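Local structure of mandelate racemase / muconate lactonizing enzyme (Burkholderia pseudomallei, 2POD) at residues N154-R159 against K176-D181; L165-S170 against S348-Y353; V329-T334 against A363-K368; R358-A363 against P386-R391. The protein is of unproven function but belongs to the enolase superfamily, holds a sodium ion in its barrel domain and may act as a lyase. All blocks are in the same frame, centred on the assembly; numbering follows the deposited sequence.

Contacts 1, 2 and 3 are buried and belong to the barrel domain; contact 4 is partly exposed and lies farthest from the centre of the chain. Contacts 1 and 2 share one neighbourhood: helix 152-158, helix 160-170 and strand 174-177 follow one another, although the two contacts do not touch. Contact 1 is aromatic and apolar, while contact 2 rests on a salt bridge. Contact 3 touches contact 2 through Tyr353, which packs on Leu364 and Val367, and it shares Ala363 with contact 4. Packing on a proline governs contact 3; contact 4 mixes one apolar touch with a guanidinium laid over a backbone carbonyl.

Contact 1: N154-R159 against K176-D181; sequences NAFLHR and KIWPFD
Phe156, on helix 152-158, pushes its ring into the turn that follows strand 174-177 and meets Ile177, Trp178 and Pro179. The aromatic part is a T-shaped pair: the edge of Phe156 is directed at the face of the Trp178 indole, with ring planes 70° apart and the Phe156 centroid 5.0 Å from that of the five-membered ring. Phe156 CZ is the ring atom nearest the indole, 3.8 Å from Trp178 CD2, and lies 3.4 Å from the backbone Trp178 N. The CH-pi part uses a face of the same phenyl ring, where Ile177 CB sits 3.9 Å from the centroid and almost over its centre. Ile177 CG2 packs 3.7 Å from Phe156 CG. Phe156 places CG between its backbone N and carbonyl carbon (chi1 89°), which carries the ring out to the turn. Pro179 adds a looser apolar touch, its CB 4.2 Å from Phe156 CE2.

No hydrogen bond crosses here. Trp178 also meets His222 edge-to-face and touches Glu220, one of the sodium ligands; its side chain is about 7 Å from the ion. Mainly dispersion and aromatic contact therefore joins helix 152-158 to the end of strand 174-177 of the barrel, beside the metal site.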
loop_
_atom_site.group_PDB
_atom_site.type_symbol
_atom_site.label_atom_id
_atom_site.label_comp_id
_atom_site.label_asym_id
_atom_site.label_seq_id
_atom_site.Cartn_x
_atom_site.Cartn_y
_atom_site.Cartn_z
ATOM N N ASN B 154 -16.446 42.022 -12.209
ATOM C CA ASN B 154 -17.331 42.213 -13.355
ATOM C C ASN B 154 -16.585 42.162 -14.677
ATOM O O ASN B 154 -17.118 41.671 -15.672
ATOM C CB ASN B 154 -18.115 43.524 -13.233
ATOM C CG ASN B 154 -19.355 43.386 -12.365
ATOM O OD1 ASN B 154 -20.271 42.618 -12.680
ATOM N ND2 ASN B 154 -19.389 44.132 -11.264
ATOM N N ALA B 155 -15.349 42.660 -14.669
ATOM C CA ALA B 155 -14.454 42.548 -15.813
ATOM C C ALA B 155 -14.221 41.100 -16.270
ATOM O O ALA B 155 -14.405 40.809 -17.449
ATOM C CB ALA B 155 -13.138 43.271 -15.555
ATOM N N PHE B 156 -13.857 40.192 -15.359
ATOM C CA PHE B 156 -13.673 38.785 -15.755
ATOM C C PHE B 156 -14.936 38.027 -16.164
ATOM O O PHE B 156 -14.873 37.105 -16.985
ATOM C CB PHE B 156 -12.730 37.981 -14.828
ATOM C CG PHE B 156 -13.397 37.303 -13.638
ATOM C CD1 PHE B 156 -13.132 37.747 -12.346
ATOM C CD2 PHE B 156 -14.204 36.176 -13.797
ATOM C CE1 PHE B 156 -13.698 37.120 -11.237
ATOM C CE2 PHE B 156 -14.788 35.545 -12.694
ATOM C CZ PHE B 156 -14.530 36.016 -11.411
ATOM N N LEU B 157 -16.071 38.430 -15.599
ATOM C CA LEU B 157 -17.355 37.822 -15.927
ATOM C C LEU B 157 -17.798 38.101 -17.358
ATOM O O LEU B 157 -18.428 37.254 -17.990
ATOM C CB LEU B 157 -18.433 38.255 -14.930
ATOM C CG LEU B 157 -18.367 37.566 -13.562
ATOM C CD1 LEU B 157 -19.101 38.373 -12.497
ATOM C CD2 LEU B 157 -18.895 36.135 -13.633
ATOM N N HIS B 158 -17.453 39.283 -17.868
ATOM C CA HIS B 158 -18.095 39.816 -19.067
ATOM C C HIS B 158 -17.111 40.221 -20.163
ATOM O O HIS B 158 -17.290 39.854 -21.326
ATOM C CB HIS B 158 -19.038 40.970 -18.706
ATOM C CG HIS B 158 -20.018 40.626 -17.627
ATOM N ND1 HIS B 158 -20.969 39.638 -17.773
ATOM C CD2 HIS B 158 -20.179 41.121 -16.377
ATOM C CE1 HIS B 158 -21.680 39.547 -16.665
ATOM N NE2 HIS B 158 -21.221 40.435 -15.801
ATOM N N ARG B 159 -16.037 41.063 -19.716
ATOM C CA ARG B 159 -15.051 41.681 -20.618
ATOM C C ARG B 159 -13.643 41.176 -20.280
ATOM O O ARG B 159 -12.744 41.961 -19.964
ATOM C CB ARG B 159 -15.099 43.223 -20.527
ATOM C CG ARG B 159 -16.473 43.815 -20.147
ATOM C CD ARG B 159 -16.412 45.322 -19.863
ATOM N NE ARG B 159 -15.967 45.672 -18.500
ATOM C CZ ARG B 159 -16.679 45.487 -17.378
ATOM N NH1 ARG B 159 -17.887 44.921 -17.410
ATOM N NH2 ARG B 159 -16.172 45.859 -16.200
ATOM N N LYS B 176 -5.936 35.447 -11.206
ATOM C CA LYS B 176 -6.862 34.456 -10.673
ATOM C C LYS B 176 -8.322 34.844 -10.869
ATOM O O LYS B 176 -8.748 35.935 -10.484
ATOM C CB LYS B 176 -6.593 34.203 -9.193
ATOM C CG LYS B 176 -7.289 32.964 -8.653
ATOM C CD LYS B 176 -6.602 32.459 -7.412
ATOM C CE LYS B 176 -7.099 33.196 -6.188
ATOM N NZ LYS B 176 -6.297 32.846 -4.983
ATOM N N ILE B 177 -9.087 33.936 -11.466
ATOM C CA ILE B 177 -10.521 34.138 -11.664
ATOM C C ILE B 177 -11.344 32.984 -11.070
ATOM O O ILE B 177 -10.795 31.931 -10.751
ATOM C CB ILE B 177 -10.855 34.352 -13.156
ATOM C CG1 ILE B 177 -10.459 33.121 -13.978
ATOM C CG2 ILE B 177 -10.133 35.601 -13.683
ATOM C CD1 ILE B 177 -11.056 33.092 -15.359
ATOM N N TRP B 178 -12.653 33.189 -10.914
ATOM C CA TRP B 178 -13.524 32.143 -10.382
ATOM C C TRP B 178 -14.909 31.984 -11.033
ATOM O O TRP B 178 -15.922 32.018 -10.330
ATOM C CB TRP B 178 -13.642 32.252 -8.857
ATOM C CG TRP B 178 -14.014 33.608 -8.347
ATOM C CD1 TRP B 178 -15.270 34.053 -8.034
ATOM C CD2 TRP B 178 -13.125 34.700 -8.077
ATOM N NE1 TRP B 178 -15.216 35.354 -7.593
ATOM C CE2 TRP B 178 -13.913 35.776 -7.611
ATOM C CE3 TRP B 178 -11.739 34.876 -8.186
ATOM C CZ2 TRP B 178 -13.360 37.004 -7.249
ATOM C CZ3 TRP B 178 -11.196 36.095 -7.839
ATOM C CH2 TRP B 178 -12.002 37.140 -7.364
ATOM N N PRO B 179 -14.963 31.746 -12.365
ATOM C CA PRO B 179 -16.247 31.785 -13.081
ATOM C C PRO B 179 -17.202 30.583 -12.892
ATOM O O PRO B 179 -18.324 30.621 -13.401
ATOM C CB PRO B 179 -15.820 31.892 -14.543
ATOM C CG PRO B 179 -14.510 31.206 -14.597
ATOM C CD PRO B 179 -13.845 31.428 -13.275
ATOM N N PHE B 180 -16.772 29.539 -12.182
ATOM C CA PHE B 180 -17.607 28.346 -11.969
ATOM C C PHE B 180 -18.469 28.466 -10.714
ATOM O O PHE B 180 -19.402 27.690 -10.519
ATOM C CB PHE B 180 -16.754 27.072 -11.908
ATOM C CG PHE B 180 -15.931 26.828 -13.147
ATOM C CD1 PHE B 180 -14.625 27.292 -13.231
ATOM C CD2 PHE B 180 -16.468 26.141 -14.226
ATOM C CE1 PHE B 180 -13.866 27.075 -14.363
ATOM C CE2 PHE B 180 -15.722 25.926 -15.373
ATOM C CZ PHE B 180 -14.418 26.389 -15.442
ATOM N N ASP B 181 -18.154 29.461 -9.887
ATOM C CA ASP B 181 -18.887 29.776 -8.655
ATOM C C ASP B 181 -20.430 29.831 -8.668
ATOM O O ASP B 181 -21.052 29.246 -7.773
ATOM C CB ASP B 181 -18.307 31.025 -7.988
ATOM C CG ASP B 181 -16.950 30.776 -7.361
ATOM O OD1 ASP B 181 -16.182 29.933 -7.882
ATOM O OD2 ASP B 181 -16.654 31.429 -6.336
#

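Contact 2: L165-S170 against S348-Y353; sequences LDLLDS and SVRAFY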
loop_
_atom_site.group_PDB
_atom_site.type_symbol
_atom_site.label_atom_id
_atom_site.label_comp_id
_atom_site.label_asym_id
_atom_site.label_seq_id
_atom_site.Cartn_x
_atom_site.Cartn_y
_atom_site.Cartn_z
ATOM N N LEU B 165 -5.577 42.295 -21.088
ATOM C CA LEU B 165 -4.766 43.300 -21.788
ATOM C C LEU B 165 -4.347 44.465 -20.887
ATOM O O LEU B 165 -3.217 44.958 -20.974
ATOM C CB LEU B 165 -5.517 43.825 -23.014
ATOM C CG LEU B 165 -5.644 42.879 -24.216
ATOM C CD1 LEU B 165 -6.771 43.333 -25.145
ATOM C CD2 LEU B 165 -4.319 42.745 -24.982
ATOM N N ASP B 166 -5.263 44.874 -20.015
ATOM C CA ASP B 166 -5.021 45.922 -19.033
ATOM C C ASP B 166 -3.991 45.516 -17.968
ATOM O O ASP B 166 -3.131 46.321 -17.598
ATOM C CB ASP B 166 -6.353 46.340 -18.391
ATOM C CG ASP B 166 -6.190 47.392 -17.314
ATOM O OD1 ASP B 166 -6.910 47.289 -16.300
ATOM O OD2 ASP B 166 -5.364 48.321 -17.474
ATOM N N LEU B 167 -4.073 44.278 -17.487
ATOM C CA LEU B 167 -3.095 43.770 -16.522
ATOM C C LEU B 167 -1.706 43.604 -17.125
ATOM O O LEU B 167 -0.702 43.876 -16.465
ATOM C CB LEU B 167 -3.562 42.452 -15.902
ATOM C CG LEU B 167 -4.654 42.586 -14.845
ATOM C CD1 LEU B 167 -5.397 41.290 -14.691
ATOM C CD2 LEU B 167 -4.105 43.065 -13.507
ATOM N N LEU B 168 -1.664 43.170 -18.381
ATOM C CA LEU B 168 -0.419 43.018 -19.121
ATOM C C LEU B 168 0.302 44.348 -19.372
ATOM O O LEU B 168 1.536 44.384 -19.420
ATOM C CB LEU B 168 -0.682 42.294 -20.442
ATOM C CG LEU B 168 0.510 41.624 -21.128
ATOM C CD1 LEU B 168 0.765 40.242 -20.545
ATOM C CD2 LEU B 168 0.272 41.546 -22.626
ATOM N N ASP B 169 -0.468 45.427 -19.522
ATOM C CA ASP B 169 0.081 46.774 -19.702
ATOM C C ASP B 169 0.804 47.304 -18.462
ATOM O O ASP B 169 1.810 48.005 -18.583
ATOM C CB ASP B 169 -1.016 47.757 -20.120
ATOM C CG ASP B 169 -0.609 48.629 -21.304
ATOM O OD1 ASP B 169 0.513 49.185 -21.303
ATOM O OD2 ASP B 169 -1.423 48.759 -22.243
ATOM N N SER B 170 0.293 46.969 -17.278
ATOM C CA SER B 170 0.967 47.309 -16.023
ATOM C C SER B 170 2.071 46.313 -15.659
ATOM O O SER B 170 2.889 46.575 -14.773
ATOM C CB SER B 170 -0.040 47.461 -14.878
ATOM O OG SER B 170 -0.919 46.353 -14.807
ATOM N N SER B 348 -1.866 39.477 -4.750
ATOM C CA SER B 348 -2.299 40.829 -4.422
ATOM C C SER B 348 -3.540 41.199 -5.230
ATOM O O SER B 348 -3.819 40.597 -6.275
ATOM C CB SER B 348 -1.171 41.828 -4.688
ATOM O OG SER B 348 -0.963 42.014 -6.082
ATOM N N VAL B 349 -4.290 42.180 -4.731
ATOM C CA VAL B 349 -5.495 42.676 -5.402
ATOM C C VAL B 349 -5.356 44.185 -5.626
ATOM O O VAL B 349 -5.281 44.947 -4.666
ATOM C CB VAL B 349 -6.768 42.382 -4.563
ATOM C CG1 VAL B 349 -8.026 42.762 -5.330
ATOM C CG2 VAL B 349 -6.832 40.921 -4.186
ATOM N N ARG B 350 -5.315 44.605 -6.889
ATOM C CA ARG B 350 -5.018 46.001 -7.230
ATOM C C ARG B 350 -6.077 47.003 -6.766
ATOM O O ARG B 350 -5.741 48.117 -6.361
ATOM C CB ARG B 350 -4.668 46.168 -8.715
ATOM C CG ARG B 350 -5.756 45.738 -9.682
ATOM C CD ARG B 350 -5.325 45.911 -11.121
ATOM N NE ARG B 350 -6.463 45.730 -12.018
ATOM C CZ ARG B 350 -6.482 46.077 -13.301
ATOM N NH1 ARG B 350 -5.416 46.624 -13.869
ATOM N NH2 ARG B 350 -7.578 45.873 -14.018
ATOM N N ALA B 351 -7.341 46.577 -6.779
ATOM C CA ALA B 351 -8.454 47.336 -6.190
ATOM C C ALA B 351 -8.332 47.544 -4.676
ATOM O O ALA B 351 -9.029 48.383 -4.100
ATOM C CB ALA B 351 -9.782 46.664 -6.520
ATOM N N PHE B 352 -7.455 46.775 -4.039
ATOM C CA PHE B 352 -7.268 46.852 -2.597
ATOM C C PHE B 352 -6.090 47.778 -2.282
ATOM O O PHE B 352 -6.246 48.742 -1.526
ATOM C CB PHE B 352 -7.032 45.455 -2.004
ATOM C CG PHE B 352 -8.285 44.623 -1.824
ATOM C CD1 PHE B 352 -9.422 44.825 -2.610
ATOM C CD2 PHE B 352 -8.309 43.603 -0.871
ATOM C CE1 PHE B 352 -10.563 44.043 -2.435
ATOM C CE2 PHE B 352 -9.448 42.812 -0.693
ATOM C CZ PHE B 352 -10.577 43.034 -1.478
ATOM N N TYR B 353 -4.924 47.494 -2.874
ATOM C CA TYR B 353 -3.711 48.277 -2.607
ATOM C C TYR B 353 -3.614 49.659 -3.265
ATOM O O TYR B 353 -2.940 50.544 -2.735
ATOM C CB TYR B 353 -2.414 47.457 -2.763
ATOM C CG TYR B 353 -2.102 46.964 -4.164
ATOM C CD1 TYR B 353 -1.638 47.833 -5.154
ATOM C CD2 TYR B 353 -2.235 45.618 -4.489
ATOM C CE1 TYR B 353 -1.348 47.380 -6.433
ATOM C CE2 TYR B 353 -1.944 45.155 -5.765
ATOM C CZ TYR B 353 -1.506 46.038 -6.731
ATOM O OH TYR B 353 -1.218 45.577 -7.994
#
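Arg350 reaches from the start of helix 350-356 to helix 160-170 and takes hold of Asp166 by a salt bridge. Both terminal nitrogens go to a single oxygen: Arg350 NH2 is 2.8 Å from Asp166 OD1, and Arg350 NH1 is 2.9 Å from Asp166 OD1. Neither bond is straight, with N-H...O angles of 146° and 137°. OD1 lies near the guanidinium plane, but the carboxylate is turned 51° from that plane, and both donors approach OD1 from the same face. NH2 meets it on the anti side, tilted out of plane, while NH1 comes from above. The arginine chain is extended from CG to NE, which gives it the span to cross between the helices.

Further out, Leu167 CD2 lies over one face of the guanidinium, 3.8 Å from Arg350 CZ, and its methyl also brushes Arg350 CD. Arg350 NE turns to Asp152 in a second salt bridge, so two carboxylates share the cation. Within helix 160-170, Ser170 OG donates to Leu167 O.

With a leucine methyl over one face, Asp166 at its edge and Asp152 bonded to NE, the buried guanidinium is probably stabilised in its charged form, tying the helix after strand 346-348 to the helix before strand 174-177.

Contact 3: V329-T334 against A363-K368; sequences VLTAST and ALPTVK
Pro365 sets its ring against one side of helix 327-339, in the angle between Leu330 and Thr331. Leu330 holds CG opposite its backbone nitrogen (chi1 -160°), and an unusual chi2 of -119° sets CD1 3.8 Å from Pro365 CG; the same methyl is 3.9 Å from Pro365 CB. Thr331 meets the proline at about a right angle and turns its hydroxyl, not its methyl, to the ring. Its chi1 of -53° sets OG1 opposite the carbonyl carbon, where it lies 3.4 Å from Pro365 CD while its hydrogen bond goes to Pro327 O, one turn back in the helix.

Within the helix two more hydroxyls fold back on carbonyls. Ser333 OG is 2.6 Å from Val329 O, approaching from the face of the carbonyl opposite Ser333 N. Thr334 OG1 is 2.7 Å from Leu330 O, nearly in line with the carbonyl bond.

Ile372 of strand 371-373 packs on Leu330, Thr334 and Pro365, extending the apolar patch beyond the two segments. No hydrogen bond passes between helix and proline segment. Hydroxyls on this buried helix are satisfied by its own carbonyls, and apolar packing with one oxygen against ring carbons fastens the chain entering strand 366-368 to the barrel helix.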
loop_
_atom_site.group_PDB
_atom_site.type_symbol
_atom_site.label_atom_id
_atom_site.label_comp_id
_atom_site.label_asym_id
_atom_site.label_seq_id
_atom_site.Cartn_x
_atom_site.Cartn_y
_atom_site.Cartn_z
ATOM N N VAL B 329 -1.842 41.555 6.543
ATOM C CA VAL B 329 -1.656 40.210 5.985
ATOM C C VAL B 329 -0.857 40.228 4.679
ATOM O O VAL B 329 0.068 39.437 4.521
ATOM C CB VAL B 329 -3.006 39.433 5.875
ATOM C CG1 VAL B 329 -2.941 38.288 4.873
ATOM C CG2 VAL B 329 -3.395 38.901 7.230
ATOM N N LEU B 330 -1.179 41.164 3.783
ATOM C CA LEU B 330 -0.457 41.325 2.509
ATOM C C LEU B 330 1.024 41.644 2.720
ATOM O O LEU B 330 1.874 41.237 1.937
ATOM C CB LEU B 330 -1.109 42.427 1.656
ATOM C CG LEU B 330 -0.914 42.549 0.131
ATOM C CD1 LEU B 330 -0.276 43.852 -0.273
ATOM C CD2 LEU B 330 -0.229 41.382 -0.575
ATOM N N THR B 331 1.313 42.371 3.791
ATOM C CA THR B 331 2.656 42.844 4.087
ATOM C C THR B 331 3.477 41.721 4.698
ATOM O O THR B 331 4.608 41.475 4.272
ATOM C CB THR B 331 2.592 44.038 5.049
ATOM O OG1 THR B 331 1.707 45.018 4.503
ATOM C CG2 THR B 331 3.952 44.650 5.265
ATOM N N ALA B 332 2.887 41.049 5.687
ATOM C CA ALA B 332 3.478 39.891 6.355
ATOM C C ALA B 332 3.719 38.706 5.416
ATOM O O ALA B 332 4.733 38.017 5.534
ATOM C CB ALA B 332 2.614 39.470 7.545
ATOM N N SER B 333 2.797 38.485 4.479
ATOM C CA SER B 333 2.951 37.440 3.468
ATOM C C SER B 333 4.104 37.754 2.539
ATOM O O SER B 333 4.809 36.841 2.096
ATOM C CB SER B 333 1.678 37.268 2.633
ATOM O OG SER B 333 0.529 37.142 3.443
ATOM N N THR B 334 4.277 39.037 2.230
ATOM C CA THR B 334 5.331 39.485 1.316
ATOM C C THR B 334 6.705 39.307 1.958
ATOM O O THR B 334 7.645 38.868 1.298
ATOM C CB THR B 334 5.104 40.940 0.842
ATOM O OG1 THR B 334 3.846 41.027 0.156
ATOM C CG2 THR B 334 6.203 41.390 -0.103
ATOM N N ALA B 363 2.406 52.762 5.567
ATOM C CA ALA B 363 3.161 52.331 4.388
ATOM C C ALA B 363 2.517 51.083 3.792
ATOM O O ALA B 363 1.828 50.345 4.487
ATOM C CB ALA B 363 4.624 52.052 4.765
ATOM N N LEU B 364 2.744 50.849 2.506
ATOM C CA LEU B 364 2.205 49.674 1.832
ATOM C C LEU B 364 3.302 48.964 1.043
ATOM O O LEU B 364 4.252 49.613 0.601
ATOM C CB LEU B 364 1.064 50.066 0.888
ATOM C CG LEU B 364 -0.370 50.205 1.418
ATOM C CD1 LEU B 364 -1.280 50.561 0.259
ATOM C CD2 LEU B 364 -0.877 48.942 2.110
ATOM N N PRO B 365 3.179 47.628 0.874
ATOM C CA PRO B 365 3.913 46.897 -0.158
ATOM C C PRO B 365 3.775 47.516 -1.541
ATOM O O PRO B 365 2.666 47.860 -1.967
ATOM C CB PRO B 365 3.266 45.512 -0.126
ATOM C CG PRO B 365 2.825 45.358 1.272
ATOM C CD PRO B 365 2.349 46.718 1.685
ATOM N N THR B 366 4.906 47.665 -2.221
ATOM C CA THR B 366 4.970 48.398 -3.478
ATOM C C THR B 366 4.863 47.425 -4.645
ATOM O O THR B 366 5.672 46.502 -4.765
ATOM C CB THR B 366 6.297 49.184 -3.591
ATOM O OG1 THR B 366 6.554 49.876 -2.360
ATOM C CG2 THR B 366 6.245 50.178 -4.752
ATOM N N VAL B 367 3.869 47.635 -5.503
ATOM C CA VAL B 367 3.745 46.859 -6.735
ATOM C C VAL B 367 4.254 47.631 -7.950
ATOM O O VAL B 367 3.695 48.667 -8.320
ATOM C CB VAL B 367 2.303 46.357 -6.965
ATOM C CG1 VAL B 367 2.214 45.542 -8.249
ATOM C CG2 VAL B 367 1.850 45.513 -5.785
ATOM N N LYS B 368 5.319 47.112 -8.558
ATOM C CA LYS B 368 5.864 47.652 -9.802
ATOM C C LYS B 368 6.343 46.539 -10.741
ATOM O O LYS B 368 7.062 45.627 -10.316
ATOM C CB LYS B 368 7.012 48.623 -9.499
ATOM C CG LYS B 368 7.243 49.681 -10.573
ATOM C CD LYS B 368 8.601 50.346 -10.399
ATOM C CE LYS B 368 8.864 51.373 -11.487
ATOM N NZ LYS B 368 9.257 50.737 -12.775
#

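Contact 4: R358-A363 against P386-R391; sequences RDLVTA and PDIRER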
loop_
_atom_site.group_PDB
_atom_site.type_symbol
_atom_site.label_atom_id
_atom_site.label_comp_id
_atom_site.label_asym_id
_atom_site.label_seq_id
_atom_site.Cartn_x
_atom_site.Cartn_y
_atom_site.Cartn_z
ATOM N N ARG B 358 -5.096 52.332 1.371
ATOM C CA ARG B 358 -4.194 53.492 1.358
ATOM C C ARG B 358 -4.380 54.422 2.556
ATOM O O ARG B 358 -3.426 55.058 3.010
ATOM C CB ARG B 358 -4.358 54.284 0.058
ATOM C CG ARG B 358 -3.907 53.551 -1.196
ATOM C CD ARG B 358 -3.074 54.455 -2.097
ATOM N NE ARG B 358 -2.033 53.709 -2.803
ATOM C CZ ARG B 358 -0.824 53.432 -2.312
ATOM N NH1 ARG B 358 -0.471 53.839 -1.097
ATOM N NH2 ARG B 358 0.040 52.742 -3.044
ATOM N N ASP B 359 -5.607 54.479 3.068
ATOM C CA ASP B 359 -5.977 55.399 4.143
ATOM C C ASP B 359 -5.584 54.867 5.513
ATOM O O ASP B 359 -5.461 55.633 6.473
ATOM C CB ASP B 359 -7.484 55.674 4.111
ATOM C CG ASP B 359 -8.036 55.716 2.697
ATOM O OD1 ASP B 359 -8.452 54.648 2.191
ATOM O OD2 ASP B 359 -8.037 56.813 2.090
ATOM N N LEU B 360 -5.391 53.553 5.598
ATOM C CA LEU B 360 -5.450 52.851 6.879
ATOM C C LEU B 360 -4.087 52.669 7.528
ATOM O O LEU B 360 -3.992 52.555 8.756
ATOM C CB LEU B 360 -6.145 51.494 6.740
ATOM C CG LEU B 360 -7.384 51.348 5.853
ATOM C CD1 LEU B 360 -7.808 49.896 5.811
ATOM C CD2 LEU B 360 -8.538 52.230 6.306
ATOM N N VAL B 361 -3.036 52.626 6.709
ATOM C CA VAL B 361 -1.696 52.307 7.208
ATOM C C VAL B 361 -0.609 53.253 6.707
ATOM O O VAL B 361 -0.752 53.873 5.650
ATOM C CB VAL B 361 -1.290 50.820 6.961
ATOM C CG1 VAL B 361 -2.054 49.881 7.892
ATOM C CG2 VAL B 361 -1.464 50.422 5.496
ATOM N N THR B 362 0.478 53.334 7.481
ATOM C CA THR B 362 1.576 54.284 7.274
ATOM C C THR B 362 2.408 54.016 6.016
ATOM O O THR B 362 3.052 54.925 5.481
ATOM C CB THR B 362 2.529 54.299 8.485
ATOM O OG1 THR B 362 2.824 52.955 8.876
ATOM C CG2 THR B 362 1.908 55.034 9.663
ATOM N N ALA B 363 2.406 52.762 5.567
ATOM C CA ALA B 363 3.161 52.331 4.388
ATOM C C ALA B 363 2.517 51.083 3.792
ATOM O O ALA B 363 1.828 50.345 4.487
ATOM C CB ALA B 363 4.624 52.052 4.765
ATOM N N PRO B 386 -1.982 56.884 12.792
ATOM C CA PRO B 386 -2.097 57.322 14.187
ATOM C C PRO B 386 -3.445 57.964 14.538
ATOM O O PRO B 386 -3.769 58.094 15.721
ATOM C CB PRO B 386 -0.967 58.350 14.329
ATOM C CG PRO B 386 -0.070 58.126 13.147
ATOM C CD PRO B 386 -0.985 57.686 12.062
ATOM N N ASP B 387 -4.214 58.349 13.521
ATOM C CA ASP B 387 -5.554 58.902 13.712
ATOM C C ASP B 387 -6.679 57.966 13.229
ATOM O O ASP B 387 -7.738 58.428 12.782
ATOM C CB ASP B 387 -5.656 60.288 13.054
ATOM C CG ASP B 387 -5.421 60.256 11.539
ATOM O OD1 ASP B 387 -5.848 61.214 10.858
ATOM O OD2 ASP B 387 -4.812 59.289 11.024
ATOM N N ILE B 388 -6.447 56.655 13.340
ATOM C CA ILE B 388 -7.300 55.638 12.708
ATOM C C ILE B 388 -8.719 55.579 13.290
ATOM O O ILE B 388 -9.688 55.344 12.561
ATOM C CB ILE B 388 -6.608 54.224 12.664
ATOM C CG1 ILE B 388 -7.253 53.300 11.624
ATOM C CG2 ILE B 388 -6.516 53.571 14.050
ATOM C CD1 ILE B 388 -7.051 53.744 10.198
ATOM N N ARG B 389 -8.831 55.848 14.590
ATOM C CA ARG B 389 -10.112 55.843 15.301
ATOM C C ARG B 389 -11.026 57.011 14.903
ATOM O O ARG B 389 -12.208 57.018 15.247
ATOM C CB ARG B 389 -9.882 55.841 16.817
ATOM C CG ARG B 389 -9.139 54.616 17.342
ATOM C CD ARG B 389 -8.825 54.761 18.827
ATOM N NE ARG B 389 -8.543 53.480 19.479
ATOM C CZ ARG B 389 -7.342 52.901 19.539
ATOM N NH1 ARG B 389 -7.204 51.741 20.161
ATOM N NH2 ARG B 389 -6.278 53.468 18.976
ATOM N N GLU B 390 -10.471 57.979 14.173
ATOM C CA GLU B 390 -11.194 59.181 13.750
ATOM C C GLU B 390 -11.745 59.061 12.330
ATOM O O GLU B 390 -12.897 59.417 12.083
ATOM C CB GLU B 390 -10.303 60.424 13.875
ATOM C CG GLU B 390 -10.261 61.037 15.275
ATOM C CD GLU B 390 -9.547 60.158 16.295
ATOM O OE1 GLU B 390 -8.312 59.988 16.186
ATOM O OE2 GLU B 390 -10.226 59.631 17.202
ATOM N N ARG B 391 -10.923 58.556 11.410
ATOM C CA ARG B 391 -11.346 58.298 10.025
ATOM C C ARG B 391 -12.366 57.161 9.942
ATOM O O ARG B 391 -13.269 57.181 9.098
ATOM C CB ARG B 391 -10.143 57.967 9.135
ATOM C CG ARG B 391 -8.885 58.761 9.429
ATOM C CD ARG B 391 -7.642 57.925 9.180
ATOM N NE ARG B 391 -7.167 58.049 7.804
ATOM C CZ ARG B 391 -6.164 58.835 7.418
ATOM N NH1 ARG B 391 -5.811 58.874 6.141
ATOM N NH2 ARG B 391 -5.510 59.580 8.299
#
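The guanidinium of Arg391 presents one face to the backbone carbonyl of Asp359. Asp359 O lies 3.2 Å from Arg391 NE and 3.4 Å from Arg391 CZ, yet the angles are too poor for hydrogen bonds, since the oxygen stands over the plane. At the edge sits Asp387, four residues back, at the N-cap just before the short helix 388-391: Arg391 NH2 donates to Asp387 OD2 at 2.8 Å in a salt bridge with an N-H...O angle of 136°. This bond uses the syn side of OD2, 17° out of the carboxylate plane; a weaker one runs from the same nitrogen to Asp387 OD1. The arginine chain bends at chi2 and chi3, folding its head back to Asp387.

Beside this polar patch, Ile388 has CG1 opposite the backbone nitrogen (chi1 -161°), and its CD1 rests 3.6 Å from Leu360 O; the apolar part is the looser 4.2 Å from Ile388 CD1 to Leu360 CB. Backbone bonds between Leu360 and Met385 and between Thr362 and Glu383 hold the loop alongside the chain leading into helix 388-391.

The Arg391 part is thus probably electrostatic without hydrogen bonding, Asp387 probably steadying the guanidinium, while Ile388 supplies the buried packing; together they tie the loop after helix 350-356 to the short helix leading into strand 394-400, an outermost strand, within this chain, of the four-stranded antiparallel sheet.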